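Local coordinates for protein leucine aminopeptidase 1 (Caenorhabditis elegans, PDB 2HC9) that removes N-terminal amino acids, preferably leucine, from peptides as a two-zinc M17 aminopeptidase, and probably serves in digestion, at residues A[215-220]-A[341-346]; A[250-255]-A[334-339]. The protein carries 1 engineered substitution. All blocks are in the same frame, centred on the assembly; numbering follows the deposited sequence. Where two conformers were deposited one is given.

Contact 1 (A[215-220]-A[341-346]); sequences AGFGGI and LADGVF
Gly219 and Asp343 bring the two backbones nearest to each other, 6.1 Å between their CA atoms, where the first turn of helix 218-224 meets the flank of helix 337-350. The motif is a helix N-terminus receiving a carboxylate from another helix of the catalytic domain. The chain reaches it by a Schellman motif at Gly216, which ends helix 210-215, and an inverse gamma turn centred on Phe217, the N-cap position of the next helix. Asp343 OD2 is gripped twice from this turn. Ile220 N donates at 3.0 Å to Asp343 OD2 with an N-H...O angle of 157°, approaching from 37° out of the carboxylate plane; the bond from Gly219 N, although only 2.8 Å long to the same OD2, is weak because it is strongly bent. Gly219 has no side chain on the flank turned to Asp343, so the oxygen lies against bare backbone. With Asp343 CG beside its own backbone N (chi1 -75°), the carboxylate is carried to this turn, and its other oxygen, OD1, accepts a hydrogen bond from Leu323 N. Both oxygens of this buried group therefore have donors, and the helix N-terminus would probably favour its negative charge. Hydrophobic groups flank it. The Phe217 ring stands nearly perpendicular to the carboxylate, its CD1 4.1 Å from Asp343 CB, and also meets the ring of Phe233. Ile220, which packs against Cys303 and Val305 of strand 297-307, places its CG1 3.6 Å from Asp343 OD2 and 3.8 Å from Asp343 CB.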
ATOM      1  N   ALA A 215      38.445  18.605   3.740  1.00 21.30           N
ATOM      2  CA  ALA A 215      39.260  17.939   2.711  1.00 19.62           C
ATOM      3  C   ALA A 215      38.510  17.661   1.399  1.00 21.85           C
ATOM      4  O   ALA A 215      39.105  17.165   0.423  1.00 21.06           O
ATOM      5  CB  ALA A 215      39.869  16.618   3.256  1.00 16.45           C
ATOM      6  N   GLY A 216      37.212  17.948   1.384  1.00 21.20           N
ATOM      7  CA  GLY A 216      36.418  17.866   0.171  1.00 21.09           C
ATOM      8  C   GLY A 216      35.707  16.537  -0.023  1.00 18.58           C
ATOM      9  O   GLY A 216      35.216  16.278  -1.110  1.00 16.58           O
ATOM     10  N   PHE A 217      35.657  15.686   1.014  1.00 16.50           N
ATOM     11  CA  PHE A 217      34.968  14.400   0.918  1.00 18.18           C
ATOM     12  C   PHE A 217      33.455  14.612   1.102  1.00 17.46           C
ATOM     13  O   PHE A 217      32.871  14.162   2.106  1.00 17.04           O
ATOM     14  CB  PHE A 217      35.450  13.415   1.993  1.00 17.65           C
ATOM     15  CG  PHE A 217      36.864  12.895   1.781  1.00 20.84           C
ATOM     16  CD1 PHE A 217      37.078  11.632   1.245  1.00 18.42           C
ATOM     17  CD2 PHE A 217      37.966  13.640   2.202  1.00 19.13           C
ATOM     18  CE1 PHE A 217      38.382  11.133   1.093  1.00 21.05           C
ATOM     19  CE2 PHE A 217      39.268  13.154   2.035  1.00 18.82           C
ATOM     20  CZ  PHE A 217      39.472  11.907   1.480  1.00 16.74           C
ATOM     21  N   GLY A 218      32.818  15.256   0.128  1.00 17.88           N
ATOM     22  CA  GLY A 218      31.420  15.652   0.304  1.00 16.70           C
ATOM     23  C   GLY A 218      30.486  14.460   0.449  1.00 15.20           C
ATOM     24  O   GLY A 218      29.519  14.518   1.212  1.00 15.74           O
ATOM     25  N   GLY A 219      30.762  13.376  -0.285  1.00 15.76           N
ATOM     26  CA  GLY A 219      29.936  12.178  -0.187  1.00 17.27           C
ATOM     27  C   GLY A 219      30.002  11.581   1.204  1.00 19.13           C
ATOM     28  O   GLY A 219      28.968  11.365   1.831  1.00 14.25           O
ATOM     29  N   ILE A 220      31.215  11.301   1.680  1.00 15.03           N
ATOM     30  CA  ILE A 220      31.379  10.648   2.992  1.00 12.94           C
ATOM     31  C   ILE A 220      30.835  11.568   4.095  1.00 15.56           C
ATOM     32  O   ILE A 220      30.088  11.120   4.960  1.00 14.97           O
ATOM     33  CB  ILE A 220      32.849  10.293   3.269  1.00 15.29           C
ATOM     34  CG1 ILE A 220      33.388   9.479   2.076  1.00 12.89           C
ATOM     35  CG2 ILE A 220      32.965   9.498   4.584  1.00 17.52           C
ATOM     36  CD1 ILE A 220      34.797   8.842   2.351  1.00 13.80           C
ATOM     37  N   LEU A 341      31.173   5.789  -1.668  1.00 14.57           N
ATOM     38  CA  LEU A 341      32.109   5.057  -2.501  1.00 14.74           C
ATOM     39  C   LEU A 341      32.638   5.893  -3.657  1.00 19.55           C
ATOM     40  O   LEU A 341      33.758   5.682  -4.067  1.00 17.89           O
ATOM     41  CB  LEU A 341      31.502   3.755  -3.037  1.00 15.15           C
ATOM     42  CG  LEU A 341      31.207   2.679  -1.974  1.00 15.55           C
ATOM     43  CD1 LEU A 341      30.242   1.652  -2.550  1.00 16.58           C
ATOM     44  CD2 LEU A 341      32.505   1.984  -1.480  1.00 19.56           C
ATOM     45  N   ALA A 342      31.836   6.826  -4.185  1.00 13.24           N
ATOM     46  CA  ALA A 342      32.337   7.743  -5.225  1.00 13.65           C
ATOM     47  C   ALA A 342      33.579   8.505  -4.704  1.00 16.95           C
ATOM     48  O   ALA A 342      34.567   8.714  -5.436  1.00 16.48           O
ATOM     49  CB  ALA A 342      31.221   8.766  -5.624  1.00 14.21           C
ATOM     50  N   ASP A 343      33.540   8.923  -3.439  1.00 15.87           N
ATOM     51  CA  ASP A 343      34.725   9.572  -2.858  1.00 14.46           C
ATOM     52  C   ASP A 343      35.883   8.580  -2.662  1.00 14.41           C
ATOM     53  O   ASP A 343      37.046   8.905  -2.929  1.00 16.72           O
ATOM     54  CB  ASP A 343      34.372  10.193  -1.510  1.00 16.19           C
ATOM     55  CG  ASP A 343      33.554  11.479  -1.634  1.00 16.79           C
ATOM     56  OD1 ASP A 343      33.329  11.979  -2.770  1.00 15.69           O
ATOM     57  OD2 ASP A 343      33.140  11.977  -0.563  1.00 16.24           O
ATOM     58  N   GLY A 344      35.565   7.379  -2.177  1.00 13.78           N
ATOM     59  CA  GLY A 344      36.627   6.387  -1.878  1.00 15.52           C
ATOM     60  C   GLY A 344      37.373   5.968  -3.136  1.00 17.23           C
ATOM     61  O   GLY A 344      38.613   5.859  -3.137  1.00 15.19           O
ATOM     62  N   VAL A 345      36.631   5.764  -4.221  1.00 15.33           N
ATOM     63  CA  VAL A 345      37.223   5.338  -5.475  0.50 17.79           C
ATOM     64  C   VAL A 345      38.023   6.495  -6.133  1.00 18.10           C
ATOM     65  O   VAL A 345      39.117   6.297  -6.675  1.00 16.37           O
ATOM     66  CB  VAL A 345      36.119   4.743  -6.393  0.50 17.94           C
ATOM     67  CG1 VAL A 345      36.601   4.586  -7.773  0.50 16.87           C
ATOM     68  CG2 VAL A 345      35.645   3.378  -5.871  0.50 15.99           C
ATOM     69  N   PHE A 346      37.489   7.705  -6.059  1.00 15.29           N
ATOM     70  CA  PHE A 346      38.248   8.860  -6.534  1.00 15.68           C
ATOM     71  C   PHE A 346      39.559   9.053  -5.754  1.00 17.87           C
ATOM     72  O   PHE A 346      40.636   9.258  -6.327  1.00 16.84           O
ATOM     73  CB  PHE A 346      37.423  10.149  -6.482  1.00 17.63           C
ATOM     74  CG  PHE A 346      38.146  11.320  -7.083  1.00 15.40           C
ATOM     75  CD1 PHE A 346      38.167  11.492  -8.473  1.00 17.35           C
ATOM     76  CD2 PHE A 346      38.837  12.227  -6.274  1.00 16.29           C
ATOM     77  CE1 PHE A 346      38.860  12.589  -9.041  1.00 19.34           C
ATOM     78  CE2 PHE A 346      39.553  13.294  -6.826  1.00 19.05           C
ATOM     79  CZ  PHE A 346      39.547  13.484  -8.220  1.00 19.18           C
TER

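Contact 2 (A[250-255]-A[334-339]). With ZN (zinc ion), chain B; ZN (zinc ion), chain C; BCT (bicarbonate ion), chain D.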
ATOM      1  N   VAL A 250      38.184  -0.844  -1.848  1.00 15.34           N
ATOM      2  CA  VAL A 250      37.346   0.217  -1.279  1.00 16.24           C
ATOM      3  C   VAL A 250      36.059  -0.452  -0.763  1.00 13.90           C
ATOM      4  O   VAL A 250      35.383  -1.148  -1.508  1.00 18.17           O
ATOM      5  CB  VAL A 250      37.026   1.324  -2.325  1.00 14.55           C
ATOM      6  CG1 VAL A 250      36.311   2.547  -1.646  1.00 15.24           C
ATOM      7  CG2 VAL A 250      38.349   1.815  -3.051  1.00 15.58           C
ATOM      8  N   GLY A 251      35.716  -0.223   0.506  1.00 14.38           N
ATOM      9  CA  GLY A 251      34.566  -0.883   1.122  1.00 15.43           C
ATOM     10  C   GLY A 251      33.525   0.098   1.657  1.00 14.87           C
ATOM     11  O   GLY A 251      33.868   1.124   2.271  1.00 16.63           O
ATOM     12  N   LYS A 252      32.244  -0.237   1.438  1.00 14.96           N
ATOM     13  CA  LYS A 252      31.113   0.511   2.013  1.00 14.89           C
ATOM     14  C   LYS A 252      30.926   0.130   3.468  1.00 13.45           C
ATOM     15  O   LYS A 252      30.585  -1.030   3.779  1.00 13.99           O
ATOM     16  CB  LYS A 252      29.807   0.197   1.254  1.00 13.98           C
ATOM     17  CG  LYS A 252      28.545   0.868   1.883  1.00 14.01           C
ATOM     18  CD  LYS A 252      27.278   0.491   1.110  1.00 12.83           C
ATOM     19  CE  LYS A 252      26.055   1.059   1.864  1.00 10.58           C
ATOM     20  NZ  LYS A 252      24.737   0.760   1.170  1.00 13.51           N
ATOM     21  N   GLY A 253      31.167   1.098   4.351  1.00 15.83           N
ATOM     22  CA  GLY A 253      31.065   0.879   5.796  1.00 13.67           C
ATOM     23  C   GLY A 253      29.940   1.661   6.449  1.00 13.16           C
ATOM     24  O   GLY A 253      30.163   2.431   7.392  1.00 14.47           O
ATOM     25  N   VAL A 254      28.726   1.450   5.965  1.00 12.70           N
ATOM     26  CA  VAL A 254      27.582   2.092   6.591  1.00 12.79           C
ATOM     27  C   VAL A 254      27.189   1.271   7.822  1.00 13.98           C
ATOM     28  O   VAL A 254      26.565   0.208   7.714  1.00 13.88           O
ATOM     29  CB  VAL A 254      26.403   2.259   5.599  1.00 16.25           C
ATOM     30  CG1 VAL A 254      25.184   2.859   6.335  1.00 17.21           C
ATOM     31  CG2 VAL A 254      26.845   3.214   4.441  1.00 12.52           C
ATOM     32  N   VAL A 255      27.590   1.760   8.998  1.00 13.90           N
ATOM     33  CA  VAL A 255      27.421   0.969  10.217  1.00 13.54           C
ATOM     34  C   VAL A 255      25.946   0.763  10.565  1.00 15.88           C
ATOM     35  O   VAL A 255      25.578  -0.233  11.168  1.00 13.43           O
ATOM     36  CB  VAL A 255      28.191   1.559  11.430  1.00 14.40           C
ATOM     37  CG1 VAL A 255      29.699   1.591  11.135  1.00 14.37           C
ATOM     38  CG2 VAL A 255      27.696   2.955  11.794  1.00 14.24           C
ATOM     39  N   ASP A 334      18.630   7.239   0.764  1.00 13.00           N
ATOM     40  CA  ASP A 334      18.924   5.807   1.028  1.00 14.54           C
ATOM     41  C   ASP A 334      19.865   5.221  -0.048  1.00 15.51           C
ATOM     42  O   ASP A 334      20.306   4.065   0.047  1.00 16.18           O
ATOM     43  CB  ASP A 334      17.600   5.039   1.056  1.00 15.98           C
ATOM     44  CG  ASP A 334      17.697   3.678   1.733  1.00 22.67           C
ATOM     45  OD1 ASP A 334      18.761   3.295   2.283  1.00 14.93           O
ATOM     46  OD2 ASP A 334      16.675   2.979   1.732  1.00 17.59           O
ATOM     47  N   ALA A 335      20.172   6.005  -1.075  1.00 14.10           N
ATOM     48  CA  ALA A 335      21.172   5.598  -2.074  1.00 12.79           C
ATOM     49  C   ALA A 335      22.505   6.245  -1.641  1.00 15.41           C
ATOM     50  O   ALA A 335      23.170   6.994  -2.415  1.00 16.25           O
ATOM     51  CB  ALA A 335      20.728   6.073  -3.484  1.00 13.77           C
ATOM     52  N   GLU A 336      22.883   5.962  -0.388  1.00 17.87           N
ATOM     53  CA  GLU A 336      23.996   6.670   0.271  1.00 15.70           C
ATOM     54  C   GLU A 336      25.344   5.964   0.088  1.00 16.93           C
ATOM     55  O   GLU A 336      26.415   6.618   0.078  1.00 13.78           O
ATOM     56  CB  GLU A 336      23.682   6.920   1.767  1.00 14.04           C
ATOM     57  CG  GLU A 336      24.122   5.775   2.723  1.00 14.05           C
ATOM     58  CD  GLU A 336      23.309   4.514   2.521  1.00 14.71           C
ATOM     59  OE1 GLU A 336      23.835   3.401   2.748  1.00 17.02           O
ATOM     60  OE2 GLU A 336      22.132   4.614   2.123  1.00 16.07           O
ATOM     61  N   GLY A 337      25.316   4.637  -0.042  1.00 13.54           N
ATOM     62  CA  GLY A 337      26.553   3.874  -0.248  1.00 14.60           C
ATOM     63  C   GLY A 337      27.314   4.331  -1.487  1.00 19.20           C
ATOM     64  O   GLY A 337      28.531   4.480  -1.466  1.00 15.91           O
ATOM     65  N   ARG A 338      26.587   4.595  -2.559  1.00 16.21           N
ATOM     66  CA  ARG A 338      27.229   4.969  -3.805  1.00 13.71           C
ATOM     67  C   ARG A 338      27.884   6.360  -3.706  1.00 14.79           C
ATOM     68  O   ARG A 338      28.916   6.602  -4.340  1.00 14.17           O
ATOM     69  CB  ARG A 338      26.233   4.890  -4.974  1.00 12.07           C
ATOM     70  CG  ARG A 338      25.065   5.917  -4.868  1.00 13.72           C
ATOM     71  CD  ARG A 338      23.920   5.538  -5.849  1.00 13.81           C
ATOM     72  NE  ARG A 338      23.154   4.403  -5.326  1.00 16.08           N
ATOM     73  CZ  ARG A 338      22.033   3.949  -5.892  1.00 15.96           C
ATOM     74  NH1 ARG A 338      21.546   4.560  -6.984  1.00 15.51           N
ATOM     75  NH2 ARG A 338      21.389   2.917  -5.349  1.00 12.92           N
ATOM     76  N   LEU A 339      27.318   7.245  -2.881  1.00 15.40           N
ATOM     77  CA  LEU A 339      27.907   8.584  -2.643  1.00 15.41           C
ATOM     78  C   LEU A 339      29.247   8.419  -1.923  1.00 14.92           C
ATOM     79  O   LEU A 339      30.257   8.990  -2.320  1.00 14.65           O
ATOM     80  CB  LEU A 339      26.978   9.440  -1.763  1.00 14.09           C
ATOM     81  CG  LEU A 339      25.631   9.843  -2.435  1.00 17.08           C
ATOM     82  CD1 LEU A 339      24.746  10.592  -1.445  1.00 15.40           C
ATOM     83  CD2 LEU A 339      25.880  10.701  -3.689  1.00 17.11           C
TER
HETATM   84 ZN    ZN B 701      20.724   3.148   1.991  1.00 18.80          ZN
HETATM   85 ZN    ZN C 702      23.216   1.461   2.472  1.00 18.97          ZN
HETATM   86  C   BCT D 801      23.313   2.677  -2.077  1.00 14.92           C
HETATM   87  O1  BCT D 801      23.558   2.555  -0.871  1.00 16.93           O
HETATM   88  O2  BCT D 801      22.567   1.880  -2.681  1.00 16.07           O
HETATM   89  O3  BCT D 801      23.823   3.694  -2.720  1.00 14.83           O
HETATM   90  O   HOH W   1      21.641   1.572   1.108  1.00 14.92           O
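Lys252 runs its aliphatic chain past Gly337, in the first turn of helix 337-350, and delivers its amine to the two-zinc active site of the M17 aminopeptidase. From CB, which leaves strand 246-254 toward the 334-339 segment, the chain is extended throughout, beginning with CG opposite the backbone N (chi1 175°); this straightness is what spans the gap to the metal. CG only skirts Gly337, CD lies 3.7 Å from Gly337 CA, and CE is 3.6 Å from the same CA, a close approach to a backbone without a side chain. NZ then binds the zinc ion of chain C at 2.1 Å. Glu336 crosses the lysine at about a right angle and bridges the metals: its OE1 binds the zinc of chain C at 2.1 Å, its OE2 the zinc of chain B at 2.0 Å. Val254 CG2, two residues along the strand from Lys252, packs against Glu336 OE1, the two side chains coming from opposite directions. Asp334 adds its OD1 and backbone O to the chain B zinc, while Asp257 and Asp275 complete the metal sites. Beside them, Arg338 holds the bicarbonate by its guanidinium edge, NE to O3 at 2.8 Å and NH2 to O2 in a nearly straight bond (171°), with Ala335 CB over one guanidinium face. Gly337 N donates to bicarbonate O1 at 2.8 Å. A water bridges both zincs and gives a hydrogen bond of 2.9 Å to that same O1. This geometry is consistent with a metal-activated water acting as nucleophile, with the bicarbonate placed to accept its proton.

The two contacts share helix 337-350 of the catalytic domain, and their centres are 11 Å apart. Along the chain the order is 215-220, 250-255, 334-339, 341-346, so contact 2 is nested inside the loop that contact 1 closes. Contact 2 joins the N-terminal end of the shared helix and the loop before it to strand 246-254 of the central sheet; contact 1 joins the following turns to helix 218-224. They also touch directly: Leu341 CD2 lies 3.7 Å from Lys252 N, and Gly344 CA packs on Val250 CG1. One helix thus meets the zinc-bearing strand and a neighbouring helix start, placing contact 1 one layer away from the metals, with the Ile220 side chain about 13 Å from a zinc ion.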